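Microcin B17-processing protein McbB (Escherichia coli str. K-12 substr. MG1655, PDB 6GRH) is needed to process the inactive microcin B17 precursor into the active peptide, as a zinc-binding protein that is probably part of the azole-forming synthetase. Local coordinates at residues K64-E68 with S69-K73; I133-S136 with D137-I141. All blocks are in the same frame, centred on the assembly; numbering follows the deposited sequence.

Interaction 1 of 2, residues K64-E68 with S69-K73; sequences KLLDE and SLIDK
Leu-66 and Ile-71 meet in a Schellman motif, which ends helix 59-68 and sends the chain toward helix 73-82. Two backbone bonds define it: Ile-71 N reaches back to Leu-66 O (3.0 Å, 170° at the hydrogen), and inside that loop Leu-70 N binds Asp-67 O at 3.0 Å. Leu-70 makes the reversal possible with its positive phi (52°). A last helical bond runs from Ser-69 N to Leu-65 O, while a water links that same carbonyl to Ser-69 OG; the hydroxyl also bonds Gly-42 O on helix 41-52.

The apolar part is the contact expected of this motif, between the residues joined by the longer bond. The CD2 branch of Leu-66 lies 3.9 Å from Ile-71 CG2, the two side chains crossing at a slant, and its CD1 turns to the backbone of Lys-73.

On the solvent side an Asp-67 to Lys-73 salt bridge spans the turn. Lys-73 bends at chi3 and, more sharply, at chi4 (54°), and this turns its ammonium to Asp-67. The pair is weak as a hydrogen bond, with NZ of Lys-73 3.1 Å from OD1 of Asp-67, and a water joins that same OD1 to Ile-71 O.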
ATOM      1  N   LYS B  64     -14.715 -36.900 -37.502  1.00 41.90           N
ATOM      2  CA  LYS B  64     -15.852 -37.173 -38.388  1.00 42.66           C
ATOM      3  C   LYS B  64     -16.125 -35.971 -39.306  1.00 41.08           C
ATOM      4  O   LYS B  64     -16.289 -36.116 -40.493  1.00 40.88           O
ATOM      5  CB  LYS B  64     -17.094 -37.493 -37.537  1.00 44.00           C
ATOM      6  CG  LYS B  64     -18.227 -38.223 -38.245  1.00 46.64           C
ATOM      7  CD  LYS B  64     -19.008 -39.097 -37.243  1.00 48.28           C
ATOM      8  CE  LYS B  64     -20.400 -39.474 -37.728  1.00 49.87           C
ATOM      9  NZ  LYS B  64     -20.416 -40.017 -39.106  1.00 51.41           N
ATOM     10  N   LEU B  65     -16.149 -34.779 -38.726  1.00 39.84           N
ATOM     11  CA  LEU B  65     -16.326 -33.537 -39.493  1.00 39.72           C
ATOM     12  C   LEU B  65     -15.271 -33.388 -40.596  1.00 38.91           C
ATOM     13  O   LEU B  65     -15.592 -33.094 -41.751  1.00 38.62           O
ATOM     14  CB  LEU B  65     -16.259 -32.335 -38.556  1.00 39.12           C
ATOM     15  CG  LEU B  65     -17.296 -31.232 -38.683  1.00 39.90           C
ATOM     16  CD1 LEU B  65     -18.736 -31.725 -38.674  1.00 40.93           C
ATOM     17  CD2 LEU B  65     -17.054 -30.260 -37.524  1.00 39.28           C
ATOM     18  N   LEU B  66     -14.019 -33.619 -40.216  1.00 38.65           N
ATOM     19  CA  LEU B  66     -12.896 -33.557 -41.156  1.00 39.56           C
ATOM     20  C   LEU B  66     -12.988 -34.646 -42.239  1.00 41.06           C
ATOM     21  O   LEU B  66     -12.784 -34.358 -43.422  1.00 41.00           O
ATOM     22  CB  LEU B  66     -11.559 -33.627 -40.409  1.00 38.81           C
ATOM     23  CG  LEU B  66     -11.259 -32.424 -39.511  1.00 37.70           C
ATOM     24  CD1 LEU B  66     -10.141 -32.744 -38.522  1.00 37.49           C
ATOM     25  CD2 LEU B  66     -10.913 -31.222 -40.368  1.00 37.09           C
ATOM     26  N   ASP B  67     -13.307 -35.881 -41.840  1.00 43.08           N
ATOM     27  CA  ASP B  67     -13.531 -36.987 -42.798  1.00 45.50           C
ATOM     28  C   ASP B  67     -14.608 -36.649 -43.807  1.00 45.39           C
ATOM     29  O   ASP B  67     -14.430 -36.883 -44.982  1.00 45.78           O
ATOM     30  CB  ASP B  67     -13.925 -38.302 -42.099  1.00 48.23           C
ATOM     31  CG  ASP B  67     -12.740 -39.003 -41.408  1.00 50.01           C
ATOM     32  OD1 ASP B  67     -11.574 -38.588 -41.600  1.00 50.55           O
ATOM     33  OD2 ASP B  67     -12.983 -39.989 -40.671  1.00 51.96           O
ATOM     34  N   GLU B  68     -15.712 -36.073 -43.346  1.00 45.58           N
ATOM     35  CA  GLU B  68     -16.837 -35.705 -44.233  1.00 46.94           C
ATOM     36  C   GLU B  68     -16.473 -34.662 -45.300  1.00 45.46           C
ATOM     37  O   GLU B  68     -16.977 -34.690 -46.411  1.00 45.06           O
ATOM     38  CB  GLU B  68     -18.023 -35.225 -43.382  1.00 48.35           C
ATOM     39  CG  GLU B  68     -18.746 -36.382 -42.685  1.00 50.79           C
ATOM     40  CD  GLU B  68     -19.831 -35.958 -41.683  1.00 51.26           C
ATOM     41  OE1 GLU B  68     -19.787 -34.860 -41.099  1.00 51.30           O
ATOM     42  OE2 GLU B  68     -20.749 -36.766 -41.472  1.00 54.42           O
ATOM     43  N   SER B  69     -15.574 -33.751 -44.948  1.00 44.04           N
ATOM     44  CA  SER B  69     -15.045 -32.767 -45.884  1.00 43.54           C
ATOM     45  C   SER B  69     -13.773 -33.238 -46.593  1.00 43.81           C
ATOM     46  O   SER B  69     -13.132 -32.430 -47.245  1.00 43.53           O
ATOM     47  CB  SER B  69     -14.779 -31.468 -45.150  1.00 42.27           C
ATOM     48  OG  SER B  69     -15.999 -30.819 -44.883  1.00 42.89           O
ATOM     49  N   LEU B  70     -13.446 -34.535 -46.503  1.00 44.17           N
ATOM     50  CA  LEU B  70     -12.269 -35.134 -47.136  1.00 44.49           C
ATOM     51  C   LEU B  70     -10.932 -34.423 -46.829  1.00 43.20           C
ATOM     52  O   LEU B  70     -10.085 -34.256 -47.705  1.00 43.64           O
ATOM     53  CB  LEU B  70     -12.512 -35.239 -48.640  1.00 45.86           C
ATOM     54  CG  LEU B  70     -13.722 -36.103 -49.056  1.00 46.96           C
ATOM     55  CD1 LEU B  70     -13.953 -35.933 -50.548  1.00 47.80           C
ATOM     56  CD2 LEU B  70     -13.510 -37.572 -48.695  1.00 48.48           C
ATOM     57  N   ILE B  71     -10.754 -34.034 -45.576  1.00 41.32           N
ATOM     58  CA  ILE B  71      -9.553 -33.338 -45.116  1.00 41.05           C
ATOM     59  C   ILE B  71      -8.758 -34.314 -44.259  1.00 41.67           C
ATOM     60  O   ILE B  71      -9.337 -34.990 -43.408  1.00 41.36           O
ATOM     61  CB  ILE B  71      -9.947 -32.085 -44.299  1.00 39.47           C
ATOM     62  CG1 ILE B  71     -10.652 -31.080 -45.219  1.00 39.35           C
ATOM     63  CG2 ILE B  71      -8.741 -31.434 -43.601  1.00 38.62           C
ATOM     64  CD1 ILE B  71     -11.261 -29.904 -44.465  1.00 38.57           C
ATOM     65  N   ASP B  72      -7.445 -34.391 -44.478  1.00 42.24           N
ATOM     66  CA  ASP B  72      -6.565 -35.158 -43.599  1.00 43.22           C
ATOM     67  C   ASP B  72      -6.736 -34.676 -42.153  1.00 42.23           C
ATOM     68  O   ASP B  72      -6.665 -33.462 -41.882  1.00 40.08           O
ATOM     69  CB  ASP B  72      -5.096 -35.025 -44.036  1.00 44.44           C
ATOM     70  CG  ASP B  72      -4.142 -35.823 -43.137  1.00 45.89           C
ATOM     71  OD1 ASP B  72      -3.558 -35.250 -42.195  1.00 45.68           O
ATOM     72  OD2 ASP B  72      -3.998 -37.047 -43.360  1.00 48.59           O
ATOM     73  N   LYS B  73      -6.975 -35.611 -41.224  1.00 42.71           N
ATOM     74  CA  LYS B  73      -7.260 -35.229 -39.826  1.00 42.03           C
ATOM     75  C   LYS B  73      -6.134 -34.448 -39.153  1.00 40.95           C
ATOM     76  O   LYS B  73      -6.389 -33.414 -38.528  1.00 39.41           O
ATOM     77  CB  LYS B  73      -7.579 -36.448 -38.965  1.00 43.39           C
ATOM     78  CG  LYS B  73      -8.914 -37.095 -39.275  1.00 45.05           C
ATOM     79  CD  LYS B  73      -9.060 -38.387 -38.466  1.00 46.85           C
ATOM     80  CE  LYS B  73      -9.690 -39.534 -39.223  1.00 48.63           C
ATOM     81  NZ  LYS B  73      -9.030 -39.874 -40.513  1.00 50.53           N
TER
HETATM   82  O   HOH W   1     -17.340 -31.526 -42.855  1.00 36.04           O
HETATM   83  O   HOH W   2      -9.824 -37.441 -43.151  1.00 45.39           O

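Interaction 2 of 2, residues I133-S136 with D137-I141; sequences INVS and DSTLI
This is a local contact round a tight turn, in which Val-135 and Ser-136 meet Thr-139 and Ile-141 where the chain reverses into strand 139-144, an inner strand of the mixed sheet. Ser-136 to Thr-139 form a beta turn nearest to type II, with Asp-137 and Ser-138 in the two corner positions, though Ser-138, with phi 56° and psi 43°, departs from it.

The usual closing bond of such a turn is replaced here. Thr-139 N lies 3.8 Å from Ser-136 O, and a water fills the role between them, donating to Ser-136 O at 2.8 Å and accepting from Thr-139 N at 3.0 Å. The threonine hydroxyl adds a direct link: OG1 donates to Ser-136 O at 2.8 Å, coming from above the carbonyl plane. Its torsion explains this reach, since chi1 of -60° sets OG1 beside the backbone N and CG2 anti to that N, where it meets Val-135.

CG1 of Val-135 sits only 3.4 Å from both CB and CG2 of Thr-139, tighter than normal van der Waals contact, while the other valine branch, CG2, packs 4.0 Å from CD1 of Ile-141. Thr-139 and Ile-141, two residues apart, both direct their side chains to the same valine, and Phe-160 of helix 150-160 touches both Val-135 and Ile-141.

One threonine side chain therefore serves both halves of the contact: its hydroxyl is held by the bond to Ser-136 O, and its methyl is pressed closely against Val-135. Two donors, the hydroxyl and the water, share Ser-136 O, so the carbonyl left without a direct backbone partner across the turn is still satisfied, and the hydroxyl's hydrogen bond probably fixes the rotation of Thr-139.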
ATOM      1  N   ILE B 133     -30.607 -27.573   0.215  1.00 62.69           N
ATOM      2  CA  ILE B 133     -29.683 -27.364  -0.896  1.00 59.11           C
ATOM      3  C   ILE B 133     -28.569 -28.414  -0.760  1.00 56.98           C
ATOM      4  O   ILE B 133     -27.919 -28.464   0.271  1.00 56.04           O
ATOM      5  CB  ILE B 133     -29.065 -25.934  -0.854  1.00 58.47           C
ATOM      6  CG1 ILE B 133     -30.139 -24.834  -0.890  1.00 58.33           C
ATOM      7  CG2 ILE B 133     -28.088 -25.723  -2.006  1.00 57.06           C
ATOM      8  CD1 ILE B 133     -29.606 -23.436  -0.573  1.00 57.45           C
ATOM      9  N   ASN B 134     -28.371 -29.261  -1.769  1.00 56.09           N
ATOM     10  CA  ASN B 134     -27.241 -30.218  -1.810  1.00 55.28           C
ATOM     11  C   ASN B 134     -26.187 -29.811  -2.850  1.00 53.78           C
ATOM     12  O   ASN B 134     -26.554 -29.302  -3.908  1.00 53.54           O
ATOM     13  CB  ASN B 134     -27.748 -31.609  -2.174  1.00 56.65           C
ATOM     14  N   VAL B 135     -24.899 -30.047  -2.550  1.00 51.96           N
ATOM     15  CA  VAL B 135     -23.791 -29.887  -3.508  1.00 50.11           C
ATOM     16  C   VAL B 135     -22.822 -31.079  -3.447  1.00 50.04           C
ATOM     17  O   VAL B 135     -22.447 -31.515  -2.364  1.00 51.54           O
ATOM     18  CB  VAL B 135     -22.991 -28.578  -3.235  1.00 49.67           C
ATOM     19  CG1 VAL B 135     -21.852 -28.419  -4.225  1.00 48.70           C
ATOM     20  CG2 VAL B 135     -23.902 -27.360  -3.297  1.00 49.50           C
ATOM     21  N   SER B 136     -22.386 -31.564  -4.606  1.00 49.06           N
ATOM     22  CA  SER B 136     -21.425 -32.679  -4.713  1.00 50.08           C
ATOM     23  C   SER B 136     -19.965 -32.346  -4.349  1.00 49.30           C
ATOM     24  O   SER B 136     -19.613 -31.180  -4.208  1.00 45.13           O
ATOM     25  CB  SER B 136     -21.399 -33.183  -6.160  1.00 51.29           C
ATOM     26  OG  SER B 136     -22.693 -33.567  -6.591  1.00 53.59           O
ATOM     27  N   ASP B 137     -19.135 -33.400  -4.277  1.00 49.41           N
ATOM     28  CA  ASP B 137     -17.663 -33.301  -4.131  1.00 48.24           C
ATOM     29  C   ASP B 137     -16.983 -32.432  -5.210  1.00 43.98           C
ATOM     30  O   ASP B 137     -17.374 -32.427  -6.385  1.00 42.00           O
ATOM     31  CB  ASP B 137     -16.996 -34.704  -4.152  1.00 50.81           C
ATOM     32  CG  ASP B 137     -17.186 -35.495  -2.832  1.00 54.05           C
ATOM     33  OD1 ASP B 137     -18.048 -35.118  -2.005  1.00 55.51           O
ATOM     34  OD2 ASP B 137     -16.465 -36.506  -2.615  1.00 55.56           O
ATOM     35  N   SER B 138     -15.937 -31.713  -4.795  1.00 40.55           N
ATOM     36  CA  SER B 138     -15.107 -30.948  -5.706  1.00 37.84           C
ATOM     37  C   SER B 138     -15.892 -29.938  -6.551  1.00 34.44           C
ATOM     38  O   SER B 138     -15.641 -29.803  -7.736  1.00 33.60           O
ATOM     39  CB  SER B 138     -14.293 -31.878  -6.614  1.00 38.79           C
ATOM     40  OG  SER B 138     -13.592 -32.813  -5.833  1.00 41.85           O
ATOM     41  N   THR B 139     -16.821 -29.227  -5.922  1.00 32.51           N
ATOM     42  CA  THR B 139     -17.636 -28.231  -6.592  1.00 31.35           C
ATOM     43  C   THR B 139     -17.209 -26.836  -6.170  1.00 30.54           C
ATOM     44  O   THR B 139     -16.965 -26.602  -4.969  1.00 30.08           O
ATOM     45  CB  THR B 139     -19.105 -28.417  -6.205  1.00 32.65           C
ATOM     46  OG1 THR B 139     -19.524 -29.722  -6.608  1.00 34.00           O
ATOM     47  CG2 THR B 139     -19.994 -27.377  -6.835  1.00 32.06           C
ATOM     48  N   LEU B 140     -17.098 -25.931  -7.143  1.00 28.51           N
ATOM     49  CA  LEU B 140     -16.960 -24.496  -6.869  1.00 27.97           C
ATOM     50  C   LEU B 140     -18.353 -23.897  -6.658  1.00 28.22           C
ATOM     51  O   LEU B 140     -19.222 -23.993  -7.526  1.00 29.41           O
ATOM     52  CB  LEU B 140     -16.248 -23.784  -8.006  1.00 27.52           C
ATOM     53  CG  LEU B 140     -16.029 -22.261  -7.927  1.00 27.50           C
ATOM     54  CD1 LEU B 140     -15.133 -21.897  -6.759  1.00 27.88           C
ATOM     55  CD2 LEU B 140     -15.443 -21.757  -9.224  1.00 27.41           C
ATOM     56  N   ILE B 141     -18.580 -23.306  -5.498  1.00 26.99           N
ATOM     57  CA  ILE B 141     -19.844 -22.671  -5.194  1.00 26.79           C
ATOM     58  C   ILE B 141     -19.697 -21.159  -5.352  1.00 25.88           C
ATOM     59  O   ILE B 141     -18.945 -20.516  -4.587  1.00 24.99           O
ATOM     60  CB  ILE B 141     -20.322 -23.019  -3.761  1.00 27.36           C
ATOM     61  CG1 ILE B 141     -20.429 -24.535  -3.593  1.00 28.50           C
ATOM     62  CG2 ILE B 141     -21.623 -22.298  -3.449  1.00 27.59           C
ATOM     63  CD1 ILE B 141     -20.808 -24.997  -2.199  1.00 29.46           C
TER
HETATM   64  O   HOH W   3     -17.531 -29.720  -3.055  1.00 35.31           O

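In the fold
Interaction 1 comes first along the chain and interaction 2 follows in series; their centres lie 40 Å apart and their nearest atoms about 30 Å, so they do not touch. The first belongs to the N-terminal part, where helices 41-52, 59-68 and 73-82 accompany a small antiparallel sheet, and it sits far from the centre of the chain, joining two of those helices. The second lies nearer the centre, at the entrance to strand 139-144, which runs between strands 97-102 and 167-174 of the mixed sheet. Neither shares a secondary-structure element with the other. Each is a short-range turn leading into the next element, helix 73-82 in one case and strand 139-144 in the other.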